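Local coordinates for protein putative acyl-CoA thioester hydrolase YbhC (Escherichia coli K-12, PDB 3GRH) that is a putative thioesterase, an outer-membrane lipoprotein of the pectinesterase family that neither binds pectin nor shows pectinesterase activity, at residues T268-S273 and V288-T293; W64-I69 and Q234-N239; T248-N253 and I281-G286. One frame throughout, in Å; residues are numbered along the deposited sequence.

Interaction 1. Residues T268-S273 and V288-T293; sequences TLVTNS and VVFDNT
Asp291 O is held by three groups where the two strands run out: Asn272 N donates a hydrogen bond to it at 3.0 Å, Thr293 OG1 reaches back along its own chain for a weak one, and the CA-H of Thr271 comes in from across the contact, with CA 3.2 Å from that oxygen. Upstream the backbones of 268-271 and 288-291 pair in parallel, and the straightest bond between them runs from Val270 N to Val289 O, 2.8 Å with 177° at the hydrogen. Successive coils stack like this in the right-handed parallel beta-helix of the pectinesterase family; here each residue meets the one twenty positions later. Thr268, Val270, Val288 and Phe290 turn into the helix interior, Leu269, Thr271, Val289 and Asp291 to its outside.

Inside, Val270 lies alongside Phe290. Its CB sits 3.6 Å from ring atom CD1, and CG2 approaches CE1 at 3.8 Å. CG1, opposite the backbone N (chi1 178°), stands between the ring's CD1 and Thr293 OG1, 3.9 Å from the hydroxyl oxygen. Val288 CG1 rides over one face of the same ring, near its rim, and Phe295 meets the ring edge-to-face. With an alanine here both methyls go, and Phe290 is likely to be freer to rock into the gap opened beside CD1 and CE1.

Outside, Leu269 CD1 rests on Val289 CG1 at 3.8 Å. Further on, the side chains of Asn272 and Asn292 run alongside each other, their amide planes 22° apart, ND2 of Asn272 lying 3.6 Å from CB of Asn292, while Asn272 OD1 and Thr271 OG1 both bond to Asn238 ND2.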
ATOM      1  N   THR A 268       4.808  -7.548   1.705  1.00  5.54           N
ATOM      2  CA  THR A 268       3.870  -7.436   0.569  1.00  5.71           C
ATOM      3  C   THR A 268       4.620  -7.133  -0.701  1.00  6.49           C
ATOM      4  O   THR A 268       5.486  -6.260  -0.709  1.00  6.27           O
ATOM      5  CB  THR A 268       2.835  -6.294   0.891  1.00  9.12           C
ATOM      6  OG1 THR A 268       2.225  -6.564   2.178  1.00 11.84           O
ATOM      7  CG2 THR A 268       1.764  -6.176  -0.134  1.00  8.89           C
ATOM      8  N   LEU A 269       4.216  -7.756  -1.804  1.00  6.11           N
ATOM      9  CA  LEU A 269       4.763  -7.460  -3.130  1.00  5.54           C
ATOM     10  C   LEU A 269       3.636  -6.945  -4.002  1.00  6.46           C
ATOM     11  O   LEU A 269       2.648  -7.679  -4.201  1.00  7.06           O
ATOM     12  CB  LEU A 269       5.351  -8.732  -3.779  1.00  6.56           C
ATOM     13  CG  LEU A 269       5.876  -8.532  -5.193  1.00  6.51           C
ATOM     14  CD1 LEU A 269       7.005  -7.546  -5.160  1.00  8.33           C
ATOM     15  CD2 LEU A 269       6.249  -9.859  -5.719  1.00  9.86           C
ATOM     16  N   VAL A 270       3.781  -5.750  -4.545  1.00  5.47           N
ATOM     17  CA  VAL A 270       2.768  -5.155  -5.459  1.00  6.00           C
ATOM     18  C   VAL A 270       3.464  -4.990  -6.811  1.00  7.91           C
ATOM     19  O   VAL A 270       4.522  -4.346  -6.899  1.00  9.23           O
ATOM     20  CB  VAL A 270       2.331  -3.772  -4.958  1.00  8.15           C
ATOM     21  CG1 VAL A 270       1.297  -3.091  -5.950  1.00  9.44           C
ATOM     22  CG2 VAL A 270       1.776  -3.844  -3.546  1.00  7.82           C
ATOM     23  N   THR A 271       2.969  -5.668  -7.836  1.00  6.54           N
ATOM     24  CA  THR A 271       3.543  -5.627  -9.146  1.00  6.77           C
ATOM     25  C   THR A 271       2.540  -5.209 -10.225  1.00  6.16           C
ATOM     26  O   THR A 271       1.327  -5.563 -10.140  1.00  6.31           O
ATOM     27  CB  THR A 271       4.097  -7.003  -9.548  1.00 10.92           C
ATOM     28  OG1 THR A 271       3.093  -8.039  -9.413  1.00 14.90           O
ATOM     29  CG2 THR A 271       5.307  -7.378  -8.633  1.00 14.38           C
ATOM     30  N   ASN A 272       3.018  -4.462 -11.231  1.00  6.09           N
ATOM     31  CA  ASN A 272       2.234  -4.278 -12.429  1.00  6.18           C
ATOM     32  C   ASN A 272       0.896  -3.600 -12.144  1.00  6.83           C
ATOM     33  O   ASN A 272      -0.058  -3.892 -12.811  1.00  9.93           O
ATOM     34  CB  ASN A 272       2.012  -5.581 -13.162  1.00  9.58           C
ATOM     35  CG  ASN A 272       3.256  -6.278 -13.458  1.00 13.60           C
ATOM     36  OD1 ASN A 272       3.433  -7.534 -13.245  1.00 18.48           O
ATOM     37  ND2 ASN A 272       4.151  -5.521 -13.958  1.00 12.73           N
ATOM     38  N   SER A 273       0.867  -2.736 -11.145  1.00  6.29           N
ATOM     39  CA  SER A 273      -0.385  -2.155 -10.633  1.00  6.49           C
ATOM     40  C   SER A 273      -0.459  -0.646 -10.843  1.00  8.17           C
ATOM     41  O   SER A 273       0.468  -0.052 -11.368  1.00  8.44           O
ATOM     42  CB  SER A 273      -0.624  -2.526  -9.198  1.00  8.82           C
ATOM     43  OG  SER A 273      -0.836  -3.959  -9.042  1.00  7.41           O
ATOM     44  N   VAL A 288       7.052  -3.329   2.062  1.00  7.25           N
ATOM     45  CA  VAL A 288       6.284  -3.431   0.809  1.00  6.85           C
ATOM     46  C   VAL A 288       7.219  -3.136  -0.317  1.00  6.99           C
ATOM     47  O   VAL A 288       7.902  -2.112  -0.284  1.00  8.10           O
ATOM     48  CB  VAL A 288       5.104  -2.454   0.728  1.00  8.30           C
ATOM     49  CG1 VAL A 288       4.232  -2.830  -0.509  1.00  9.16           C
ATOM     50  CG2 VAL A 288       4.305  -2.514   2.041  1.00 11.01           C
ATOM     51  N   VAL A 289       7.246  -3.975  -1.348  1.00  5.79           N
ATOM     52  CA  VAL A 289       7.991  -3.758  -2.573  1.00  5.24           C
ATOM     53  C   VAL A 289       7.015  -3.503  -3.693  1.00  6.23           C
ATOM     54  O   VAL A 289       6.112  -4.308  -3.854  1.00  7.32           O
ATOM     55  CB  VAL A 289       8.899  -4.925  -2.883  1.00  4.97           C
ATOM     56  CG1 VAL A 289       9.507  -4.750  -4.299  1.00  8.26           C
ATOM     57  CG2 VAL A 289      10.028  -5.147  -1.846  1.00  6.30           C
ATOM     58  N   PHE A 290       7.166  -2.390  -4.397  1.00  6.90           N
ATOM     59  CA  PHE A 290       6.341  -2.014  -5.556  1.00  7.39           C
ATOM     60  C   PHE A 290       7.232  -2.143  -6.739  1.00 10.50           C
ATOM     61  O   PHE A 290       8.222  -1.438  -6.817  1.00 12.21           O
ATOM     62  CB  PHE A 290       5.923  -0.554  -5.428  1.00  9.60           C
ATOM     63  CG  PHE A 290       5.049  -0.273  -4.268  1.00  8.67           C
ATOM     64  CD1 PHE A 290       3.681  -0.430  -4.419  1.00 10.73           C
ATOM     65  CD2 PHE A 290       5.552   0.181  -3.064  1.00 10.05           C
ATOM     66  CE1 PHE A 290       2.828  -0.162  -3.396  1.00  9.11           C
ATOM     67  CE2 PHE A 290       4.660   0.435  -2.024  1.00 10.52           C
ATOM     68  CZ  PHE A 290       3.300   0.220  -2.213  1.00 10.83           C
ATOM     69  N   ASP A 291       6.907  -3.006  -7.684  1.00 10.18           N
ATOM     70  CA  ASP A 291       7.705  -3.193  -8.906  1.00 10.87           C
ATOM     71  C   ASP A 291       6.805  -2.907 -10.114  1.00  9.42           C
ATOM     72  O   ASP A 291       5.668  -3.414 -10.191  1.00  9.81           O
ATOM     73  CB  ASP A 291       8.330  -4.546  -8.950  1.00 12.72           C
ATOM     74  CG  ASP A 291       9.436  -4.681 -10.019  1.00 21.44           C
ATOM     75  OD1 ASP A 291      10.057  -5.771 -10.055  1.00 35.65           O
ATOM     76  OD2 ASP A 291       9.722  -3.747 -10.814  1.00 34.08           O
ATOM     77  N   ASN A 292       7.279  -2.101 -11.063  1.00  9.19           N
ATOM     78  CA  ASN A 292       6.494  -1.755 -12.206  1.00 10.09           C
ATOM     79  C   ASN A 292       5.075  -1.322 -11.923  1.00 10.68           C
ATOM     80  O   ASN A 292       4.115  -1.753 -12.590  1.00 11.55           O
ATOM     81  CB  ASN A 292       6.537  -2.904 -13.149  1.00 11.38           C
ATOM     82  CG  ASN A 292       7.937  -3.098 -13.686  1.00 19.21           C
ATOM     83  OD1 ASN A 292       8.395  -2.281 -14.494  1.00 26.69           O
ATOM     84  ND2 ASN A 292       8.639  -4.148 -13.250  1.00 23.94           N
ATOM     85  N   THR A 293       4.976  -0.455 -10.939  1.00  8.50           N
ATOM     86  CA  THR A 293       3.722   0.118 -10.518  1.00  9.40           C
ATOM     87  C   THR A 293       3.701   1.559 -10.940  1.00  9.62           C
ATOM     88  O   THR A 293       4.698   2.272 -10.892  1.00 10.99           O
ATOM     89  CB  THR A 293       3.507  -0.130  -9.022  1.00 11.27           C
ATOM     90  OG1 THR A 293       3.297  -1.540  -8.879  1.00 13.65           O
ATOM     91  CG2 THR A 293       2.290   0.621  -8.509  1.00 11.41           C
TER

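Interaction 2. Residues W64-I69 and Q234-N239; sequences WNPSPI and QVQINN
Trp64 lies flat on Gln234, the first hold of an extended, proline-rich peptide that crosses the outer face of the parallel beta-helix. Residues 64-69 form no regular structure, though 66-69 have polyproline-like backbone angles; the run from 64 to 69 lies 38° from the direction of 234-238.

The aromatic contacts come first. Gln234 CG makes a CH-pi contact, 3.5 Å from the centroid of the five-membered ring of Trp64 and almost on its normal. Beyond it the extended Gln234 chain carries its amide above the CD1-NE1 rim of the indole, the two planes only 9° apart, and CD stands 3.6 Å from Trp64 CD1. The six-membered end of the indole is laid over the Gln234 backbone, with CZ2 3.4 Å from CA. At the indole's edge, near its plane, Val235 O approaches CH2 at 3.4 Å. A first torsion that sets CG of Trp64 opposite the backbone N (chi1 180°) brings the ring onto Gln234 and the start of the strand, and Pro66 CD closes over its other face, sandwiching the indole. Phe54 and the side chain of Arg267 also touch it.

The remaining touches are mainly apolar. CG of Gln236, halfway along that side chain, lies 3.9 Å from Trp64 CZ2, so the indole spans from Gln234 to Gln236 of one coil. Pro66 also lies on Leu269 of the next strand. Ile69 runs antiparallel to the Gln236 side chain, its CD1 4.1 Å from Gln236 CB. At the far end, Asn238 has its amide nitrogen committed to Thr271 and Asn272, and what it offers the peptide is its aliphatic stem: Ile69 CD1 rests 3.9 Å from Asn238 CB.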
ATOM      1  N   TRP A  64      11.785 -14.297   1.467  1.00  9.38           N
ATOM      2  CA  TRP A  64      10.606 -14.646   0.681  1.00  9.50           C
ATOM      3  C   TRP A  64      10.910 -14.321  -0.761  1.00 11.47           C
ATOM      4  O   TRP A  64      11.251 -13.175  -1.074  1.00 11.95           O
ATOM      5  CB  TRP A  64       9.421 -13.857   1.223  1.00 11.30           C
ATOM      6  CG  TRP A  64       8.116 -14.092   0.530  1.00  7.64           C
ATOM      7  CD1 TRP A  64       7.594 -15.286   0.187  1.00  9.48           C
ATOM      8  CD2 TRP A  64       7.162 -13.106   0.129  1.00  9.25           C
ATOM      9  NE1 TRP A  64       6.377 -15.118  -0.426  1.00  9.79           N
ATOM     10  CE2 TRP A  64       6.089 -13.788  -0.471  1.00  9.66           C
ATOM     11  CE3 TRP A  64       7.113 -11.730   0.187  1.00  7.47           C
ATOM     12  CZ2 TRP A  64       4.993 -13.113  -0.980  1.00 10.70           C
ATOM     13  CZ3 TRP A  64       6.063 -11.078  -0.313  1.00 11.15           C
ATOM     14  CH2 TRP A  64       5.029 -11.750  -0.923  1.00 10.43           C
ATOM     15  N   ASN A  65      10.674 -15.313  -1.627  1.00 10.71           N
ATOM     16  CA  ASN A  65      10.843 -15.158  -3.069  1.00 10.68           C
ATOM     17  C   ASN A  65       9.598 -15.691  -3.741  1.00 12.75           C
ATOM     18  O   ASN A  65       9.556 -16.830  -4.194  1.00 15.30           O
ATOM     19  CB  ASN A  65      12.088 -15.857  -3.512  1.00 11.66           C
ATOM     20  CG  ASN A  65      12.323 -15.707  -4.993  1.00 12.81           C
ATOM     21  OD1 ASN A  65      12.167 -14.611  -5.549  1.00 18.59           O
ATOM     22  ND2 ASN A  65      12.647 -16.783  -5.630  1.00 13.67           N
ATOM     23  N   PRO A  66       8.579 -14.887  -3.795  1.00 15.89           N
ATOM     24  CA  PRO A  66       7.315 -15.477  -4.189  1.00 17.04           C
ATOM     25  C   PRO A  66       7.249 -15.888  -5.635  1.00 17.01           C
ATOM     26  O   PRO A  66       7.878 -15.235  -6.440  1.00 16.77           O
ATOM     27  CB  PRO A  66       6.353 -14.342  -3.983  1.00 17.66           C
ATOM     28  CG  PRO A  66       7.128 -13.094  -4.035  1.00 18.36           C
ATOM     29  CD  PRO A  66       8.505 -13.464  -3.441  1.00 16.83           C
ATOM     30  N   SER A  67       6.545 -16.969  -5.943  1.00 17.46           N
ATOM     31  CA  SER A  67       6.371 -17.302  -7.323  1.00 15.83           C
ATOM     32  C   SER A  67       5.179 -16.468  -7.755  1.00 15.51           C
ATOM     33  O   SER A  67       4.275 -16.198  -6.964  1.00 13.17           O
ATOM     34  CB  SER A  67       6.184 -18.789  -7.561  1.00 19.14           C
ATOM     35  OG  SER A  67       5.180 -19.299  -6.752  1.00 23.80           O
ATOM     36  N   PRO A  68       5.078 -16.162  -9.039  1.00 13.97           N
ATOM     37  CA  PRO A  68       3.877 -15.458  -9.481  1.00 13.26           C
ATOM     38  C   PRO A  68       2.559 -16.164  -9.264  1.00 14.13           C
ATOM     39  O   PRO A  68       2.441 -17.384  -9.155  1.00 13.10           O
ATOM     40  CB  PRO A  68       4.063 -15.319 -10.977  1.00 14.95           C
ATOM     41  CG  PRO A  68       5.362 -15.781 -11.268  1.00 16.72           C
ATOM     42  CD  PRO A  68       6.041 -16.382 -10.110  1.00 15.30           C
ATOM     43  N   ILE A  69       1.516 -15.366  -9.170  1.00 12.22           N
ATOM     44  CA  ILE A  69       0.202 -15.904  -9.028  1.00 11.63           C
ATOM     45  C   ILE A  69      -0.136 -16.803 -10.176  1.00 13.38           C
ATOM     46  O   ILE A  69       0.140 -16.442 -11.309  1.00 12.51           O
ATOM     47  CB  ILE A  69      -0.806 -14.692  -8.889  1.00 10.98           C
ATOM     48  CG1 ILE A  69      -0.511 -13.900  -7.629  1.00  9.82           C
ATOM     49  CG2 ILE A  69      -2.258 -15.214  -8.885  1.00 13.91           C
ATOM     50  CD1 ILE A  69      -1.253 -12.474  -7.545  1.00 10.62           C
ATOM     51  N   GLN A 234       3.282 -12.151   3.292  1.00  7.44           N
ATOM     52  CA  GLN A 234       3.393 -12.875   2.053  1.00  7.27           C
ATOM     53  C   GLN A 234       2.213 -12.573   1.137  1.00  6.92           C
ATOM     54  O   GLN A 234       1.701 -13.496   0.539  1.00  8.00           O
ATOM     55  CB  GLN A 234       3.689 -14.367   2.227  1.00  7.23           C
ATOM     56  CG  GLN A 234       5.034 -14.605   2.879  1.00  9.14           C
ATOM     57  CD  GLN A 234       5.426 -16.071   2.981  1.00 14.30           C
ATOM     58  OE1 GLN A 234       4.834 -16.961   2.353  1.00 24.22           O
ATOM     59  NE2 GLN A 234       6.498 -16.286   3.622  1.00 22.12           N
ATOM     60  N   VAL A 235       1.857 -11.288   0.984  1.00  6.31           N
ATOM     61  CA  VAL A 235       0.742 -10.873   0.192  1.00  5.45           C
ATOM     62  C   VAL A 235       1.238 -10.449  -1.188  1.00  7.36           C
ATOM     63  O   VAL A 235       2.244  -9.788  -1.271  1.00  6.57           O
ATOM     64  CB  VAL A 235       0.013  -9.771   0.862  1.00  6.85           C
ATOM     65  CG1 VAL A 235      -1.034  -9.035  -0.011  1.00  7.57           C
ATOM     66  CG2 VAL A 235      -0.561 -10.276   2.179  1.00  8.09           C
ATOM     67  N   GLN A 236       0.538 -10.857  -2.232  1.00  6.62           N
ATOM     68  CA  GLN A 236       0.903 -10.526  -3.604  1.00  7.13           C
ATOM     69  C   GLN A 236      -0.240  -9.853  -4.281  1.00  7.40           C
ATOM     70  O   GLN A 236      -1.337 -10.384  -4.291  1.00  7.00           O
ATOM     71  CB  GLN A 236       1.324 -11.730  -4.428  1.00  8.64           C
ATOM     72  CG  GLN A 236       2.549 -12.428  -3.879  1.00  9.48           C
ATOM     73  CD  GLN A 236       2.764 -13.759  -4.562  1.00  9.65           C
ATOM     74  OE1 GLN A 236       3.171 -13.754  -5.740  1.00 16.86           O
ATOM     75  NE2 GLN A 236       2.539 -14.882  -3.833  1.00 11.36           N
ATOM     76  N   ILE A 237      -0.005  -8.676  -4.833  1.00  6.74           N
ATOM     77  CA  ILE A 237      -1.059  -7.901  -5.536  1.00  7.34           C
ATOM     78  C   ILE A 237      -0.498  -7.649  -6.921  1.00  7.79           C
ATOM     79  O   ILE A 237       0.589  -7.012  -7.042  1.00  8.83           O
ATOM     80  CB  ILE A 237      -1.273  -6.586  -4.792  1.00  8.44           C
ATOM     81  CG1 ILE A 237      -1.905  -6.898  -3.447  1.00  9.30           C
ATOM     82  CG2 ILE A 237      -2.172  -5.711  -5.596  1.00 11.63           C
ATOM     83  CD1 ILE A 237      -1.852  -5.761  -2.486  1.00 10.40           C
ATOM     84  N   ASN A 238      -1.158  -8.179  -7.967  1.00  6.62           N
ATOM     85  CA  ASN A 238      -0.613  -8.112  -9.313  1.00  6.26           C
ATOM     86  C   ASN A 238      -1.677  -7.605 -10.273  1.00  7.96           C
ATOM     87  O   ASN A 238      -2.795  -8.101 -10.297  1.00  6.48           O
ATOM     88  CB  ASN A 238      -0.083  -9.467  -9.784  1.00  7.08           C
ATOM     89  CG  ASN A 238       0.414  -9.400 -11.182  1.00  8.95           C
ATOM     90  OD1 ASN A 238      -0.129 -10.075 -12.107  1.00 14.28           O
ATOM     91  ND2 ASN A 238       1.404  -8.553 -11.397  1.00  6.82           N
ATOM     92  N   ASN A 239      -1.339  -6.597 -11.061  1.00  7.90           N
ATOM     93  CA  ASN A 239      -2.289  -6.056 -12.086  1.00  8.03           C
ATOM     94  C   ASN A 239      -3.592  -5.675 -11.471  1.00  8.58           C
ATOM     95  O   ASN A 239      -4.660  -6.117 -11.902  1.00  7.90           O
ATOM     96  CB  ASN A 239      -2.497  -7.053 -13.214  1.00  7.67           C
ATOM     97  CG  ASN A 239      -3.132  -6.434 -14.440  1.00 10.78           C
ATOM     98  OD1 ASN A 239      -2.972  -5.231 -14.700  1.00 15.21           O
ATOM     99  ND2 ASN A 239      -3.915  -7.247 -15.154  1.00 16.60           N
TER

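Interaction 3. Residues T248-N253 and I281-G286; sequences TFFVTN and IVSGRG
Arg285 passes the Asn253 amide with its aliphatic part, CD lying 3.5 Å from ND2, and the guanidinium plane stands 88° to the amide plane. Its chain bends at chi3 (-69°), and each of the three nitrogens at its buried charged end has a partner: NE bonds to Ala312 O, NH1 to Glu261 O, and NH2 forms a salt bridge with Asp345. Asn253 ND2 also bonds to Glu261 O, which places both side chains around one loop carbonyl. The backbone of Arg285 joins in too, its N donating to Val251 O at 2.9 Å from well above the carbonyl plane.

Ser283 works on two fronts. Its CB sits over one face of Phe250, 4.0 Å from the ring centroid in a CH-pi contact, while its carbonyl O takes the hydrogen bond of Val251 N at 2.9 Å. The hydroxyl turns elsewhere, to Asp280 O and Asn247 ND2, beside the predicted nucleophile Asp280. Next along, Gly284 brings its CA to 3.7 Å from Phe250 CE2; a CB there would run into Val251 O, and at these backbone angles it would also press on the carbonyl O of Ser283.

Phe249 is gripped through its backbone, N donating to Ile281 O and O accepting from Ser283 N, each at 2.9 Å. Its ring points to the other face of the sheet, where CD2 meets Val282 CG1 at 4.1 Å.

These are two adjacent parallel strands of the beta-helix wall, flanked by strand 228-230 beside 249-251 and strand 307-311 beside 283-284. Inward, Phe249, Val251 and Val282 pack on strand 287-291, with Phe321 of strand 321-324 touching Val251 and Val282.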
ATOM      1  N   THR A 248      -5.200   5.910   0.086  1.00  7.71           N
ATOM      2  CA  THR A 248      -5.653   4.868  -0.763  1.00  7.50           C
ATOM      3  C   THR A 248      -5.257   3.427  -0.411  1.00  8.82           C
ATOM      4  O   THR A 248      -6.124   2.565  -0.350  1.00  7.76           O
ATOM      5  CB  THR A 248      -5.160   5.199  -2.162  1.00  7.17           C
ATOM      6  OG1 THR A 248      -5.681   6.481  -2.550  1.00  8.17           O
ATOM      7  CG2 THR A 248      -5.626   4.168  -3.116  1.00  9.48           C
ATOM      8  N   PHE A 249      -3.977   3.213  -0.164  1.00  6.21           N
ATOM      9  CA  PHE A 249      -3.432   1.903   0.139  1.00  7.18           C
ATOM     10  C   PHE A 249      -2.771   2.000   1.515  1.00  9.28           C
ATOM     11  O   PHE A 249      -1.918   2.845   1.703  1.00  8.43           O
ATOM     12  CB  PHE A 249      -2.464   1.537  -0.963  1.00  8.74           C
ATOM     13  CG  PHE A 249      -1.836   0.165  -0.790  1.00  9.86           C
ATOM     14  CD1 PHE A 249      -2.581  -0.955  -0.374  1.00 14.59           C
ATOM     15  CD2 PHE A 249      -0.531  -0.031  -1.093  1.00 15.54           C
ATOM     16  CE1 PHE A 249      -1.986  -2.205  -0.288  1.00 15.88           C
ATOM     17  CE2 PHE A 249       0.060  -1.287  -0.969  1.00 15.90           C
ATOM     18  CZ  PHE A 249      -0.652  -2.340  -0.592  1.00 12.71           C
ATOM     19  N   PHE A 250      -3.171   1.127   2.462  1.00  8.44           N
ATOM     20  CA  PHE A 250      -2.687   1.187   3.829  1.00 10.52           C
ATOM     21  C   PHE A 250      -2.178  -0.191   4.194  1.00 11.77           C
ATOM     22  O   PHE A 250      -2.900  -1.171   4.055  1.00 12.79           O
ATOM     23  CB  PHE A 250      -3.813   1.574   4.768  1.00 13.13           C
ATOM     24  CG  PHE A 250      -3.343   2.353   5.960  1.00 14.62           C
ATOM     25  CD1 PHE A 250      -3.620   3.686   6.055  1.00 19.91           C
ATOM     26  CD2 PHE A 250      -2.475   1.808   6.873  1.00 19.68           C
ATOM     27  CE1 PHE A 250      -3.134   4.456   7.121  1.00 20.80           C
ATOM     28  CE2 PHE A 250      -1.975   2.540   7.945  1.00 19.97           C
ATOM     29  CZ  PHE A 250      -2.309   3.857   8.082  1.00 19.85           C
ATOM     30  N   VAL A 251      -0.919  -0.294   4.588  1.00  8.65           N
ATOM     31  CA  VAL A 251      -0.471  -1.542   5.128  1.00 11.19           C
ATOM     32  C   VAL A 251      -0.274  -1.404   6.614  1.00 11.03           C
ATOM     33  O   VAL A 251       0.072  -0.355   7.107  1.00 11.03           O
ATOM     34  CB  VAL A 251       0.785  -1.989   4.530  1.00 12.25           C
ATOM     35  CG1 VAL A 251       0.504  -2.337   3.021  1.00 16.25           C
ATOM     36  CG2 VAL A 251       1.842  -0.933   4.534  1.00 14.71           C
ATOM     37  N   THR A 252      -0.601  -2.438   7.358  1.00 13.29           N
ATOM     38  CA  THR A 252      -0.333  -2.414   8.752  1.00 13.66           C
ATOM     39  C   THR A 252       0.190  -3.758   9.195  1.00 13.67           C
ATOM     40  O   THR A 252       0.275  -4.714   8.409  1.00 13.37           O
ATOM     41  CB  THR A 252      -1.560  -2.088   9.653  1.00 16.74           C
ATOM     42  OG1 THR A 252      -2.178  -3.315  10.068  1.00 21.07           O
ATOM     43  CG2 THR A 252      -2.632  -1.134   9.058  1.00 17.93           C
ATOM     44  N   ASN A 253       0.662  -3.788  10.412  1.00 12.18           N
ATOM     45  CA  ASN A 253       1.189  -4.953  11.052  1.00 11.67           C
ATOM     46  C   ASN A 253       0.279  -5.396  12.205  1.00 12.30           C
ATOM     47  O   ASN A 253       0.690  -6.088  13.104  1.00 14.89           O
ATOM     48  CB  ASN A 253       2.649  -4.766  11.535  1.00 11.67           C
ATOM     49  CG  ASN A 253       2.797  -3.842  12.634  1.00 10.95           C
ATOM     50  OD1 ASN A 253       1.935  -3.017  12.859  1.00 10.43           O
ATOM     51  ND2 ASN A 253       3.977  -3.873  13.276  1.00  9.52           N
ATOM     52  N   ILE A 281      -0.855   8.514  -0.320  1.00  9.62           N
ATOM     53  CA  ILE A 281      -1.470   7.541  -1.164  1.00  8.54           C
ATOM     54  C   ILE A 281      -1.123   6.133  -0.679  1.00  9.33           C
ATOM     55  O   ILE A 281      -1.949   5.253  -0.733  1.00  9.64           O
ATOM     56  CB  ILE A 281      -1.057   7.772  -2.585  1.00  9.13           C
ATOM     57  CG1 ILE A 281      -1.369   9.208  -3.054  1.00  8.33           C
ATOM     58  CG2 ILE A 281      -1.686   6.733  -3.509  1.00  9.87           C
ATOM     59  CD1 ILE A 281      -0.798   9.439  -4.429  1.00 11.70           C
ATOM     60  N   VAL A 282       0.118   5.904  -0.301  1.00  8.11           N
ATOM     61  CA  VAL A 282       0.581   4.588   0.228  1.00  7.18           C
ATOM     62  C   VAL A 282       1.119   4.852   1.637  1.00  8.03           C
ATOM     63  O   VAL A 282       2.013   5.619   1.800  1.00  9.17           O
ATOM     64  CB  VAL A 282       1.700   3.988  -0.627  1.00  9.68           C
ATOM     65  CG1 VAL A 282       2.256   2.787   0.099  1.00 10.83           C
ATOM     66  CG2 VAL A 282       1.137   3.681  -2.030  1.00  9.75           C
ATOM     67  N   SER A 283       0.445   4.318   2.638  1.00  7.78           N
ATOM     68  CA  SER A 283       0.731   4.590   4.022  1.00  9.40           C
ATOM     69  C   SER A 283       0.899   3.343   4.829  1.00  8.65           C
ATOM     70  O   SER A 283       0.324   2.298   4.492  1.00  9.70           O
ATOM     71  CB  SER A 283      -0.522   5.309   4.606  1.00 12.16           C
ATOM     72  OG  SER A 283      -0.823   6.575   4.022  1.00 19.46           O
ATOM     73  N   GLY A 284       1.670   3.425   5.900  1.00  8.59           N
ATOM     74  CA  GLY A 284       1.617   2.440   6.925  1.00  9.23           C
ATOM     75  C   GLY A 284       2.855   1.747   7.290  1.00  9.10           C
ATOM     76  O   GLY A 284       3.987   2.178   6.958  1.00  9.25           O
ATOM     77  N   ARG A 285       2.666   0.627   7.992  1.00 10.20           N
ATOM     78  CA  ARG A 285       3.783  -0.109   8.614  1.00  9.54           C
ATOM     79  C   ARG A 285       3.842  -1.499   8.015  1.00 11.61           C
ATOM     80  O   ARG A 285       2.901  -2.232   8.113  1.00 14.03           O
ATOM     81  CB  ARG A 285       3.525  -0.229  10.109  1.00 10.63           C
ATOM     82  CG  ARG A 285       4.676  -0.813  10.924  1.00 11.91           C
ATOM     83  CD  ARG A 285       4.550  -0.537  12.390  1.00 12.15           C
ATOM     84  NE  ARG A 285       4.744   0.835  12.695  1.00 11.02           N
ATOM     85  CZ  ARG A 285       4.440   1.362  13.881  1.00 14.46           C
ATOM     86  NH1 ARG A 285       3.949   0.621  14.882  1.00 15.20           N
ATOM     87  NH2 ARG A 285       4.673   2.620  14.070  1.00 16.63           N
ATOM     88  N   GLY A 286       4.982  -1.865   7.467  1.00 12.72           N
ATOM     89  CA  GLY A 286       5.137  -3.152   6.801  1.00 10.95           C
ATOM     90  C   GLY A 286       6.218  -2.948   5.764  1.00  9.62           C
ATOM     91  O   GLY A 286       6.544  -1.817   5.391  1.00 11.25           O
TER

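Interactions 1 and 2 share one wall of the beta-helix, their centres 9 Å apart, since strands 235-238 and 267-271 are neighbours; Thr271 N reaches Ile237 O at 2.8 Å between them. Interaction 3 belongs to another wall, and its inward side chains close against interaction 1 across the interior: Phe290 CZ lies 3.6 Å from Val282 CG1 and 3.8 Å from Phe249 CE2. With interaction 2, centred about 17 Å away, it touches through Ile237 CD1 and Phe249 CZ, 4.1 Å apart. The predicted nucleophile Asp280 lies about 3 Å from Ser283, side chain to side chain, but about 12 Å from Phe290; interaction 2 is remote from that site.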